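Local coordinates for choline binding protein PCPA (Streptococcus pneumoniae, PDB 4CP6) that belongs to the choline-binding proteins, is a pneumococcal vaccine antigen and folds largely as a leucine-rich repeat solenoid, a form that often serves protein recognition, at residues I144-S149 / S156-S161; V230-D235 / E249-P254; E295-P300 / L309-N314; L343-N348 / S354-G359; D381-P386 / S404-S409. One frame throughout, in Å; residues are numbered along the deposited sequence. Where two conformers were deposited one is given.

All five contacts follow one another along the chain without nesting or crossing. Contact 1 closes a short loop inside the first BspA-type repeat range, bringing strand 143-146 against the loop before strand 166-169. Contact 2 joins strand 230-233 to strand 250-252, and contact 3, about 16 Å on between centres, joins strand 296-298 to strand 311-312. Contact 4 repeats that closure between strands 342-345 and 357-358. Contact 5, about 12 Å from contact 4 between centres, ties the loop 381-386 to the end of helix 396-405. Contacts 4 and 5 touch directly: S354 OG lies 2.7 Å from D381 OD1, a probable hydrogen bond.

Contact 1 of 5, residues I144-S149 / S156-S161; sequences IELPAS and SAFSFS
I144 and L146, two residues apart on strand 143-146, both send a methyl group to the far end of the F158 ring, and the contact between the segments is wholly apolar. I144 CD1 comes in at the ring edge, near its plane, 4.4 Å from F158 CE1. L146 CD1 lies obliquely to the same ring, 4.2 Å from F158 CZ, and the L146 and F158 side chains arrive from opposite directions. The reach of the ring follows from its first torsion: chi1 of -65° sets CG beside the backbone N and anti to the carbonyl carbon, and the F158 side chain covers about half of the 10.8 Å between the CA atoms of I144 and F158. All three residues are buried, though only 104 Å² is lost between the segments. Other residues add cover: F136 meets the F158 ring with its plane nearly parallel, and I120 and F122 touch I144.

The polar interactions belong to the segment 156-161 itself. A type II turn from F158 to S161 is closed by S161 N to F158 O at 3.1 Å. S161 OG gives a second hydrogen bond to F158 O at 2.9 Å, from 43° above the carbonyl plane and on the same face as S161 N. Two donors thus grip the carbonyl of the residue that carries the ring, and S161 OG also bonds S139 OG, in the loop before strand 143-146.

Strand aliphatics meeting a phenylalanine of the returning loop are consistent with the hydrophobic core of a BspA-type leucine-rich repeat coil.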
# COMPACT_ATOMS: atom_id res chain seq x y z
N ILE A 144 -16.44 9.25 -4.97
CA ILE A 144 -15.85 10.25 -5.84
C ILE A 144 -15.69 9.66 -7.23
O ILE A 144 -15.31 8.49 -7.38
CB ILE A 144 -14.48 10.79 -5.29
CG1 ILE A 144 -14.01 12.08 -6.04
CG2 ILE A 144 -13.37 9.69 -5.33
CD1 ILE A 144 -12.77 12.78 -5.42
N GLU A 145 -16.01 10.46 -8.24
CA GLU A 145 -15.81 10.10 -9.64
C GLU A 145 -14.78 11.08 -10.17
O GLU A 145 -15.06 12.30 -10.25
CB GLU A 145 -17.11 10.22 -10.43
CG GLU A 145 -16.92 9.83 -11.89
CD GLU A 145 -18.17 9.72 -12.74
OE1 GLU A 145 -19.28 9.56 -12.18
OE2 GLU A 145 -18.03 9.72 -13.98
N LEU A 146 -13.55 10.59 -10.48
CA LEU A 146 -12.46 11.45 -10.91
C LEU A 146 -12.61 11.82 -12.36
O LEU A 146 -12.99 10.96 -13.17
CB LEU A 146 -11.11 10.83 -10.57
CG LEU A 146 -10.90 10.69 -9.05
CD1 LEU A 146 -9.69 9.84 -8.72
CD2 LEU A 146 -10.74 12.06 -8.38
N PRO A 147 -12.36 13.08 -12.73
CA PRO A 147 -12.66 13.52 -14.10
C PRO A 147 -11.67 12.98 -15.11
O PRO A 147 -10.56 12.60 -14.75
CB PRO A 147 -12.56 15.05 -14.01
CG PRO A 147 -11.58 15.29 -12.89
CD PRO A 147 -11.93 14.21 -11.88
N ALA A 148 -12.07 13.01 -16.39
CA ALA A 148 -11.25 12.51 -17.47
C ALA A 148 -9.91 13.22 -17.63
O ALA A 148 -8.93 12.63 -18.06
CB ALA A 148 -12.04 12.61 -18.78
N SER A 149 -9.85 14.52 -17.27
CA SER A 149 -8.65 15.31 -17.39
C SER A 149 -7.54 14.84 -16.43
O SER A 149 -6.40 15.18 -16.66
CB SER A 149 -8.98 16.76 -17.04
OG SER A 149 -9.67 16.85 -15.81
N SER A 156 0.04 8.42 -1.49
CA SER A 156 -0.89 8.35 -0.37
C SER A 156 -2.09 9.28 -0.56
O SER A 156 -2.70 9.71 0.44
CB SER A 156 -0.15 8.67 0.93
OG SER A 156 0.79 7.63 1.19
N ALA A 157 -2.48 9.55 -1.82
CA ALA A 157 -3.56 10.53 -2.03
C ALA A 157 -4.86 10.23 -1.33
O ALA A 157 -5.50 11.17 -0.85
CB ALA A 157 -3.82 10.74 -3.52
N PHE A 158 -5.28 8.97 -1.24
CA PHE A 158 -6.54 8.64 -0.57
C PHE A 158 -6.31 7.76 0.64
O PHE A 158 -7.27 7.24 1.21
CB PHE A 158 -7.53 7.93 -1.54
CG PHE A 158 -7.96 8.83 -2.67
CD1 PHE A 158 -9.02 9.71 -2.51
CD2 PHE A 158 -7.26 8.85 -3.88
CE1 PHE A 158 -9.40 10.58 -3.54
CE2 PHE A 158 -7.63 9.73 -4.91
CZ PHE A 158 -8.69 10.60 -4.72
N SER A 159 -5.05 7.60 1.06
CA SER A 159 -4.70 6.72 2.15
C SER A 159 -5.53 7.02 3.39
O SER A 159 -5.68 8.20 3.77
CB SER A 159 -3.21 6.85 2.47
OG SER A 159 -2.83 5.97 3.52
N PHE A 160 -6.01 5.97 4.04
CA PHE A 160 -6.76 6.08 5.30
C PHE A 160 -8.13 6.74 5.13
O PHE A 160 -8.71 7.20 6.12
CB PHE A 160 -5.91 6.75 6.40
CG PHE A 160 -5.40 5.78 7.43
CD1 PHE A 160 -6.27 5.11 8.27
CD2 PHE A 160 -4.04 5.57 7.58
CE1 PHE A 160 -5.79 4.21 9.24
CE2 PHE A 160 -3.56 4.66 8.53
CZ PHE A 160 -4.44 4.01 9.37
N SER A 161 -8.67 6.76 3.90
CA SER A 161 -10.05 7.19 3.66
C SER A 161 -10.92 5.95 3.95
O SER A 161 -11.29 5.20 3.04
CB SER A 161 -10.24 7.69 2.23
OG SER A 161 -9.51 8.89 2.03

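Contact 2 of 5, residues V230-D235 / E249-P254; sequences VLFSKD and ESYKTP
Y251 and F232 meet at the rim of the F232 ring, where Y251 OH lies in the ring plane at 3.4 Å from F232 CZ. This is the tight part of the contact, together with P254, whose CG is 3.5 Å from F232 CE2; P254 approaches the ring obliquely. P254 CD adds a further approach, 3.6 Å from F232 CZ. The outer end of one phenyl ring is therefore held by a phenol oxygen and by two carbons of a pyrrolidine ring. With chi1 at -72°, F232 CG stands anti to its carbonyl carbon, and the ring comes from the direction opposite to both Y251 and P254.

Packing slackens at V230. Its CG1 lies 3.9 Å from Y251 OH, and its CG2 is 4.3 Å from Y251 CZ, oblique to the tyrosine ring. Y251, for its part, has CG anti to the backbone N (chi1 -176°), which carries the phenol across toward strand 230-233. V230 and F232 are buried, whereas Y251 and P254 are partly exposed, so the more open side belongs to the segment 249-254. Away from the interface, S233 OG donates to D235 OD1 at 2.7 Å; S233 OG also bonds Q238 N, and D235 OD1 also bonds T237 OG1.

Around this core Y242 meets the Y251 ring edge-to-face, and K236 makes a cation-pi contact with F232. No hydrogen bond joins the two segments: the strands, in different sheets, are held together here by van der Waals contact, and the tyrosine oxygen meets only carbon atoms of the segment 230-235.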
# COMPACT_ATOMS: atom_id res chain seq x y z
N VAL A 230 -7.22 -10.48 -9.80
CA VAL A 230 -5.82 -10.35 -9.35
C VAL A 230 -5.08 -9.45 -10.32
O VAL A 230 -5.14 -9.67 -11.53
CB VAL A 230 -5.13 -11.73 -9.23
CG1 VAL A 230 -3.72 -11.59 -8.67
CG2 VAL A 230 -5.95 -12.65 -8.32
N LEU A 231 -4.38 -8.44 -9.79
CA LEU A 231 -3.65 -7.48 -10.61
C LEU A 231 -2.23 -7.93 -10.91
O LEU A 231 -1.47 -8.22 -9.98
CB LEU A 231 -3.66 -6.11 -9.91
CG LEU A 231 -2.92 -4.98 -10.60
CD1 LEU A 231 -3.61 -4.54 -11.90
CD2 LEU A 231 -2.85 -3.78 -9.65
N PHE A 232 -1.86 -7.96 -12.20
CA PHE A 232 -0.55 -8.31 -12.69
C PHE A 232 -0.04 -7.23 -13.63
O PHE A 232 -0.83 -6.45 -14.18
CB PHE A 232 -0.66 -9.58 -13.56
CG PHE A 232 -0.91 -10.88 -12.83
CD1 PHE A 232 -2.20 -11.27 -12.50
CD2 PHE A 232 0.15 -11.69 -12.45
CE1 PHE A 232 -2.44 -12.48 -11.85
CE2 PHE A 232 -0.09 -12.91 -11.80
CZ PHE A 232 -1.38 -13.28 -11.48
N SER A 233 1.24 -7.28 -13.92
CA SER A 233 1.77 -6.56 -15.08
C SER A 233 1.18 -7.27 -16.33
O SER A 233 0.82 -8.45 -16.26
CB SER A 233 3.29 -6.65 -15.14
OG SER A 233 3.76 -7.99 -15.13
N LYS A 234 1.05 -6.55 -17.46
CA LYS A 234 0.47 -7.15 -18.66
C LYS A 234 1.14 -8.49 -19.05
O LYS A 234 0.44 -9.44 -19.43
CB LYS A 234 0.58 -6.12 -19.79
CG LYS A 234 -0.04 -6.57 -21.10
CD LYS A 234 -1.52 -6.40 -21.11
CE LYS A 234 -2.05 -6.69 -22.49
NZ LYS A 234 -3.52 -6.52 -22.54
N ASP A 235 2.46 -8.57 -18.90
CA ASP A 235 3.21 -9.80 -19.24
C ASP A 235 3.15 -10.90 -18.16
O ASP A 235 3.73 -11.98 -18.36
CB ASP A 235 4.66 -9.44 -19.61
CG ASP A 235 5.52 -8.86 -18.49
OD1 ASP A 235 5.11 -8.94 -17.30
OD2 ASP A 235 6.59 -8.30 -18.79
N GLU A 249 -10.29 -20.56 -1.79
CA GLU A 249 -9.49 -21.23 -0.76
C GLU A 249 -8.12 -21.63 -1.24
O GLU A 249 -7.20 -21.80 -0.43
CB GLU A 249 -10.25 -22.44 -0.18
CG GLU A 249 -11.45 -22.02 0.66
CD GLU A 249 -12.11 -23.14 1.45
OE1 GLU A 249 -11.48 -24.21 1.61
OE2 GLU A 249 -13.23 -22.92 1.96
N SER A 250 -7.94 -21.82 -2.56
CA SER A 250 -6.65 -22.23 -3.08
C SER A 250 -6.34 -21.39 -4.31
O SER A 250 -7.26 -20.90 -4.98
CB SER A 250 -6.64 -23.71 -3.45
OG SER A 250 -7.64 -23.95 -4.42
N TYR A 251 -5.07 -21.24 -4.62
CA TYR A 251 -4.64 -20.43 -5.76
C TYR A 251 -3.31 -20.91 -6.23
O TYR A 251 -2.46 -21.32 -5.41
CB TYR A 251 -4.54 -18.94 -5.35
CG TYR A 251 -4.20 -17.99 -6.48
CD1 TYR A 251 -5.15 -17.65 -7.44
CD2 TYR A 251 -2.95 -17.38 -6.55
CE1 TYR A 251 -4.84 -16.78 -8.48
CE2 TYR A 251 -2.63 -16.49 -7.58
CZ TYR A 251 -3.59 -16.21 -8.54
OH TYR A 251 -3.31 -15.34 -9.56
N LYS A 252 -3.10 -20.84 -7.56
CA LYS A 252 -1.84 -21.17 -8.18
C LYS A 252 -1.39 -19.95 -8.99
O LYS A 252 -2.13 -19.49 -9.85
CB LYS A 252 -1.97 -22.38 -9.13
CG LYS A 252 -2.39 -23.66 -8.42
CD LYS A 252 -2.49 -24.84 -9.40
CE LYS A 252 -3.31 -25.95 -8.80
NZ LYS A 252 -4.40 -26.37 -9.73
N THR A 253 -0.19 -19.43 -8.73
CA THR A 253 0.31 -18.32 -9.55
C THR A 253 0.57 -18.85 -10.97
O THR A 253 0.97 -20.01 -11.17
CB THR A 253 1.56 -17.70 -8.93
OG1 THR A 253 2.56 -18.72 -8.74
CG2 THR A 253 1.26 -16.99 -7.64
N PRO A 254 0.40 -17.98 -11.98
CA PRO A 254 0.65 -18.42 -13.36
C PRO A 254 2.11 -18.72 -13.63
O PRO A 254 3.00 -18.23 -12.93
CB PRO A 254 0.15 -17.25 -14.22
CG PRO A 254 0.10 -16.07 -13.31
CD PRO A 254 -0.10 -16.59 -11.90

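Contact 3 of 5, residues E295-P300 / L309-N314; sequences EEISLP and LAFYGN
This is an apolar contact across the interior of a repeat coil, between I297 on strand 296-298, L299 just after it, and F311 on strand 311-312, the two strands belonging to different parallel sheets. The CA atoms of I297 and F311 are 10.6 Å apart, a span bridged by side chains alone. I297 is extended, with CG1 anti to the backbone N (chi1 -173°) and the chain carried on straight to CD1. I297 CD1 lies at the edge of the F311 ring, near its plane, 4.1 Å from F311 CE1, and I297 CG2 reaches the same CE1 at 4.1 Å, so a single ring carbon meets both branches of the isoleucine. L299 CD2 also meets the edge, 4.3 Å from F311 CZ.

Other coil residues enclose this small interface. F288 meets the F311 ring with planes about 35° apart and touches I297 too, while L320 on strand 319-322 packs on both I297 and F311.

F311 is buried, whereas the two aliphatic residues are partly exposed. With no hydrogen bond between the segments and only 102 Å² buried, the chemistry implies a hydrophobic and dispersive attraction, without directional bonds from one segment to the other.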
# COMPACT_ATOMS: atom_id res chain seq x y z
N GLU A 295 -2.50 -21.76 5.12
CA GLU A 295 -2.09 -22.96 5.86
C GLU A 295 -0.87 -23.59 5.24
O GLU A 295 -0.04 -24.19 5.92
CB GLU A 295 -3.22 -24.00 5.85
CG GLU A 295 -4.42 -23.56 6.68
CD GLU A 295 -5.62 -24.49 6.64
OE1 GLU A 295 -5.54 -25.53 5.93
OE2 GLU A 295 -6.66 -24.15 7.25
N GLU A 296 -0.80 -23.51 3.90
CA GLU A 296 0.27 -24.14 3.15
C GLU A 296 0.69 -23.29 1.98
O GLU A 296 -0.13 -22.68 1.32
CB GLU A 296 -0.09 -25.56 2.69
CG GLU A 296 -1.49 -25.76 2.18
CD GLU A 296 -1.83 -27.22 1.94
OE1 GLU A 296 -1.07 -27.90 1.20
OE2 GLU A 296 -2.87 -27.68 2.46
N ILE A 297 2.00 -23.24 1.77
CA ILE A 297 2.58 -22.51 0.65
C ILE A 297 3.66 -23.34 0.01
O ILE A 297 4.51 -23.87 0.73
CB ILE A 297 3.06 -21.11 1.07
CG1 ILE A 297 3.52 -20.31 -0.18
CG2 ILE A 297 4.17 -21.19 2.14
CD1 ILE A 297 3.80 -18.95 0.10
N SER A 298 3.63 -23.49 -1.32
CA SER A 298 4.67 -24.24 -2.01
C SER A 298 5.68 -23.23 -2.57
O SER A 298 5.28 -22.35 -3.35
CB SER A 298 4.08 -25.09 -3.13
OG SER A 298 5.11 -25.78 -3.81
N LEU A 299 6.95 -23.33 -2.18
CA LEU A 299 8.01 -22.42 -2.63
C LEU A 299 8.87 -23.15 -3.64
O LEU A 299 9.30 -24.28 -3.39
CB LEU A 299 8.86 -21.99 -1.43
CG LEU A 299 8.08 -21.28 -0.30
CD1 LEU A 299 9.02 -20.98 0.87
CD2 LEU A 299 7.42 -19.99 -0.80
N PRO A 300 9.17 -22.50 -4.77
CA PRO A 300 9.84 -23.20 -5.88
C PRO A 300 11.36 -23.26 -5.83
O PRO A 300 12.00 -22.48 -5.15
CB PRO A 300 9.37 -22.40 -7.11
CG PRO A 300 9.26 -20.97 -6.56
CD PRO A 300 8.68 -21.17 -5.19
N LEU A 309 9.92 -9.47 6.37
CA LEU A 309 8.58 -9.71 6.88
C LEU A 309 7.65 -10.27 5.83
O LEU A 309 6.44 -10.04 5.88
CB LEU A 309 8.00 -8.46 7.60
CG LEU A 309 8.75 -8.12 8.91
CD1 LEU A 309 8.51 -6.66 9.32
CD2 LEU A 309 8.32 -9.07 10.01
N ALA A 310 8.17 -11.12 4.94
CA ALA A 310 7.29 -11.75 3.95
C ALA A 310 6.31 -12.71 4.65
O ALA A 310 5.16 -12.82 4.24
CB ALA A 310 8.13 -12.53 2.93
N PHE A 311 6.78 -13.42 5.69
CA PHE A 311 5.98 -14.34 6.50
C PHE A 311 5.85 -13.69 7.86
O PHE A 311 6.77 -13.75 8.68
CB PHE A 311 6.66 -15.71 6.59
CG PHE A 311 6.75 -16.39 5.25
CD1 PHE A 311 5.63 -17.00 4.69
CD2 PHE A 311 7.94 -16.43 4.55
CE1 PHE A 311 5.71 -17.65 3.45
CE2 PHE A 311 8.01 -17.06 3.30
CZ PHE A 311 6.90 -17.68 2.78
N TYR A 312 4.72 -13.03 8.09
CA TYR A 312 4.52 -12.23 9.30
C TYR A 312 3.07 -12.28 9.68
O TYR A 312 2.22 -11.86 8.92
CB TYR A 312 4.90 -10.78 8.94
CG TYR A 312 4.76 -9.74 10.02
CD1 TYR A 312 5.05 -10.03 11.35
CD2 TYR A 312 4.44 -8.42 9.70
CE1 TYR A 312 5.04 -9.03 12.33
CE2 TYR A 312 4.40 -7.42 10.67
CZ TYR A 312 4.70 -7.74 11.99
OH TYR A 312 4.68 -6.75 12.96
N GLY A 313 2.79 -12.82 10.85
CA GLY A 313 1.40 -12.88 11.31
C GLY A 313 0.54 -13.87 10.56
O GLY A 313 -0.70 -13.72 10.49
N ASN A 314 1.15 -14.91 9.97
CA ASN A 314 0.40 -15.96 9.28
C ASN A 314 -0.14 -16.93 10.35
O ASN A 314 0.49 -17.95 10.66
CB ASN A 314 1.25 -16.67 8.27
CG ASN A 314 1.71 -15.71 7.21
OD1 ASN A 314 0.89 -15.22 6.39
ND2 ASN A 314 2.97 -15.41 7.22

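Contact 4 of 5, residues L343-N348 / S354-G359; sequences LTIGNN and SFFLSG
L343 CA and L357 CA stand 9.9 Å apart, and I345 CA and F356 CA 11.3 Å apart, distances far too long for sheet pairing between strands 342-345 and 357-358. Side chains fill the interval in two pairs. L343 and L357 reach toward each other tip to tip, L343 CD2 lying 3.9 Å from L357 CD2; both leucines hold CG anti to the backbone N, with chi1 of 169° and 179°.

In the second pair, I345 CD1 comes within 3.7 Å of F356 CE2 and 4.2 Å of F356 CZ, oblique to the ring, as the two side chains approach from opposite directions. L343 CD2 lies at 4.4 Å from the same F356 CE2, also obliquely, so one leucine methyl joins the two pairs into a continuous patch.

All four residues are buried. F329 meets the F356 ring edge-to-face, while M334 touches L343, F356 and L357. The two strands belong to separate parallel sheets, and F356 sits just before strand 357-358. The aliphatic and aromatic side chains between them form the hydrophobic core expected of a coil in a leucine-rich repeat solenoid.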
# COMPACT_ATOMS: atom_id res chain seq x y z
N LEU A 343 9.90 -26.15 10.27
CA LEU A 343 10.61 -25.34 9.28
C LEU A 343 11.73 -26.20 8.70
O LEU A 343 12.48 -26.83 9.46
CB LEU A 343 11.18 -24.06 9.93
CG LEU A 343 12.17 -23.30 9.06
CD1 LEU A 343 11.42 -22.60 7.91
CD2 LEU A 343 12.94 -22.26 9.88
N THR A 344 11.86 -26.23 7.36
CA THR A 344 12.98 -26.91 6.72
C THR A 344 13.79 -25.88 5.95
O THR A 344 13.20 -25.03 5.27
CB THR A 344 12.51 -28.04 5.79
OG1 THR A 344 11.87 -29.03 6.61
CG2 THR A 344 13.67 -28.67 5.01
N ILE A 345 15.11 -25.93 6.09
CA ILE A 345 16.01 -25.01 5.44
C ILE A 345 16.75 -25.83 4.39
O ILE A 345 17.51 -26.75 4.73
CB ILE A 345 16.97 -24.34 6.46
CG1 ILE A 345 16.18 -23.77 7.66
CG2 ILE A 345 17.81 -23.26 5.78
CD1 ILE A 345 17.03 -23.09 8.75
N GLY A 346 16.56 -25.45 3.12
CA GLY A 346 17.08 -26.15 1.95
C GLY A 346 18.58 -26.36 1.87
O GLY A 346 19.37 -25.73 2.58
N ASN A 347 18.98 -27.27 0.95
CA ASN A 347 20.34 -27.79 0.83
C ASN A 347 21.47 -26.80 0.71
O ASN A 347 22.52 -27.01 1.32
CB ASN A 347 20.47 -28.78 -0.36
CG ASN A 347 19.65 -30.06 -0.22
OD1 ASN A 347 19.13 -30.39 0.84
ND2 ASN A 347 19.50 -30.81 -1.29
N ASN A 348 21.31 -25.75 -0.10
CA ASN A 348 22.44 -24.87 -0.35
C ASN A 348 22.38 -23.57 0.44
O ASN A 348 23.10 -22.63 0.11
CB ASN A 348 22.62 -24.64 -1.87
CG ASN A 348 22.61 -25.97 -2.61
OD1 ASN A 348 23.31 -26.93 -2.22
ND2 ASN A 348 21.68 -26.11 -3.55
N SER A 354 21.03 -12.48 10.58
CA SER A 354 20.45 -11.98 11.79
C SER A 354 18.95 -11.86 11.58
O SER A 354 18.48 -11.56 10.47
CB SER A 354 20.98 -10.57 12.06
OG SER A 354 22.34 -10.67 12.44
N PHE A 355 18.18 -12.04 12.65
CA PHE A 355 16.72 -11.80 12.66
C PHE A 355 15.95 -12.72 11.70
O PHE A 355 14.87 -12.35 11.21
CB PHE A 355 16.41 -10.32 12.36
CG PHE A 355 17.15 -9.36 13.27
CD1 PHE A 355 16.98 -9.42 14.65
CD2 PHE A 355 18.05 -8.44 12.76
CE1 PHE A 355 17.66 -8.53 15.49
CE2 PHE A 355 18.75 -7.57 13.60
CZ PHE A 355 18.53 -7.62 14.96
N PHE A 356 16.46 -13.91 11.48
CA PHE A 356 15.87 -14.89 10.57
C PHE A 356 14.52 -15.43 11.04
O PHE A 356 13.55 -15.46 10.27
CB PHE A 356 16.88 -16.01 10.40
CG PHE A 356 16.54 -17.11 9.44
CD1 PHE A 356 16.51 -16.87 8.07
CD2 PHE A 356 16.38 -18.42 9.89
CE1 PHE A 356 16.28 -17.92 7.16
CE2 PHE A 356 16.15 -19.46 8.99
CZ PHE A 356 16.11 -19.20 7.63
N LEU A 357 14.44 -15.83 12.34
CA LEU A 357 13.23 -16.45 12.86
C LEU A 357 13.00 -15.96 14.27
O LEU A 357 13.92 -16.02 15.10
CB LEU A 357 13.39 -17.96 12.76
CG LEU A 357 12.23 -18.78 13.27
CD1 LEU A 357 10.93 -18.50 12.47
CD2 LEU A 357 12.55 -20.24 13.25
N SER A 358 11.82 -15.40 14.53
CA SER A 358 11.54 -14.77 15.81
C SER A 358 10.04 -14.61 16.00
O SER A 358 9.23 -14.97 15.13
CB SER A 358 12.22 -13.39 15.89
OG SER A 358 11.70 -12.52 14.89
N GLY A 359 9.66 -14.02 17.14
CA GLY A 359 8.27 -13.74 17.44
C GLY A 359 7.50 -14.93 17.98
O GLY A 359 8.08 -15.89 18.46

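Contact 5 of 5, residues D381-P386 / S404-S409; sequences DTFAIP and SNLSTS
Water 2 is gripped from both segments, by I385 N on one and by S407 OG and T408 OG1 on the other. It accepts from I385 N at 2.9 Å, donates to T408 OG1 at 3.0 Å and is hydrogen-bonded to S407 OG at 3.0 Å; to F383 O it makes only a weak bond. Water 1 is the bridge from F383 O, 2.7 Å away, to S407 N, from which it accepts at 2.9 Å, so a backbone carbonyl and a backbone amide are linked by one molecule. No hydrogen bond runs directly between the segments, so their polar coupling goes through these waters.

The hydroxyls reach water 2 because both serine and threonine place them between the backbone N and the carbonyl carbon, S407 with chi1 at 58° and T408 at 43°. T408 OG1 is also bonded to N410 OD1. T408 CG2 packs against the loop as well, 3.6 Å from I385 O.

The apolar half of the contact lies at L406, the first residue to leave the helical conformation. Its CD2 is 3.8 Å from F383 CD2, oblique to the ring, and 3.9 Å from F383 CB. The two side chains cross obliquely, while F391 meets the F383 ring edge-to-face and touches L406 and I385.

F383 and I385 are buried, but S407 is exposed, so the contact passes from an oily interior to a hydrated margin. Its chemistry implies that, on the side facing S407 and T408, ordered water serves F383 O and I385 N where the chain leaves helix 396-405 and passes the loop 381-386.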
# COMPACT_ATOMS: atom_id res chain seq x y z
N ASP A 381 21.94 -13.63 16.87
CA ASP A 381 20.56 -13.16 16.76
C ASP A 381 19.83 -13.73 15.56
O ASP A 381 18.78 -13.21 15.18
CB ASP A 381 20.49 -11.62 16.81
CG ASP A 381 21.30 -10.95 15.74
OD1 ASP A 381 21.85 -11.66 14.88
OD2 ASP A 381 21.33 -9.70 15.72
N THR A 382 20.35 -14.82 14.94
CA THR A 382 19.62 -15.47 13.85
C THR A 382 18.27 -15.98 14.38
O THR A 382 17.23 -15.76 13.76
CB THR A 382 20.47 -16.62 13.31
OG1 THR A 382 21.60 -16.08 12.63
CG2 THR A 382 19.68 -17.52 12.36
N PHE A 383 18.32 -16.69 15.51
CA PHE A 383 17.13 -17.28 16.12
C PHE A 383 16.78 -16.63 17.44
O PHE A 383 17.67 -16.38 18.28
CB PHE A 383 17.41 -18.78 16.41
CG PHE A 383 17.60 -19.60 15.16
CD1 PHE A 383 16.52 -19.93 14.35
CD2 PHE A 383 18.86 -20.08 14.80
CE1 PHE A 383 16.70 -20.68 13.18
CE2 PHE A 383 19.03 -20.88 13.66
CZ PHE A 383 17.95 -21.17 12.87
N ALA A 384 15.50 -16.39 17.65
CA ALA A 384 14.95 -15.98 18.93
C ALA A 384 13.71 -16.85 19.05
O ALA A 384 12.60 -16.47 18.63
CB ALA A 384 14.61 -14.50 18.97
N ILE A 385 13.94 -18.09 19.51
CA ILE A 385 12.91 -19.12 19.48
C ILE A 385 12.76 -19.83 20.83
O ILE A 385 13.67 -19.78 21.66
CB ILE A 385 13.26 -20.16 18.38
CG1 ILE A 385 14.58 -20.91 18.67
CG2 ILE A 385 13.29 -19.49 16.98
CD1 ILE A 385 14.86 -22.10 17.71
N PRO A 386 11.64 -20.56 21.04
CA PRO A 386 11.50 -21.32 22.29
C PRO A 386 12.59 -22.38 22.42
O PRO A 386 13.03 -23.01 21.43
CB PRO A 386 10.11 -21.94 22.16
CG PRO A 386 9.37 -21.01 21.21
CD PRO A 386 10.43 -20.68 20.20
N SER A 404 27.04 -22.84 19.87
CA SER A 404 27.83 -21.67 20.17
C SER A 404 27.06 -20.36 19.96
O SER A 404 27.40 -19.35 20.57
CB SER A 404 29.08 -21.67 19.29
OG SER A 404 29.90 -20.58 19.62
N ASN A 405 26.01 -20.36 19.12
CA ASN A 405 25.29 -19.14 18.75
C ASN A 405 23.88 -19.04 19.27
O ASN A 405 23.37 -17.91 19.38
CB ASN A 405 25.32 -18.97 17.24
CG ASN A 405 26.73 -18.76 16.76
OD1 ASN A 405 27.41 -19.69 16.25
ND2 ASN A 405 27.25 -17.59 17.00
N LEU A 406 23.25 -20.15 19.61
CA LEU A 406 21.87 -20.13 20.10
C LEU A 406 21.76 -19.53 21.48
O LEU A 406 22.52 -19.91 22.38
CB LEU A 406 21.25 -21.53 20.14
CG LEU A 406 20.82 -22.14 18.82
CD1 LEU A 406 20.52 -23.60 19.02
CD2 LEU A 406 19.60 -21.39 18.24
N SER A 407 20.75 -18.66 21.68
CA SER A 407 20.53 -18.07 23.00
C SER A 407 19.82 -19.05 23.93
O SER A 407 19.68 -18.76 25.13
CB SER A 407 19.67 -16.82 22.87
OG SER A 407 18.42 -17.13 22.26
N THR A 408 19.34 -20.16 23.36
CA THR A 408 18.62 -21.21 24.10
C THR A 408 19.38 -22.53 23.94
O THR A 408 20.12 -22.73 22.98
CB THR A 408 17.18 -21.29 23.55
OG1 THR A 408 17.20 -21.23 22.11
CG2 THR A 408 16.30 -20.15 24.07
N SER A 409 19.13 -23.47 24.88
CA SER A 409 19.80 -24.78 24.92
C SER A 409 18.93 -25.86 24.26
O SER A 409 18.57 -26.86 24.89
CB SER A 409 20.08 -25.17 26.37
OG SER A 409 20.96 -24.24 26.98
O HOH W 1 20.05 -17.26 19.26
O HOH W 2 16.65 -18.75 20.46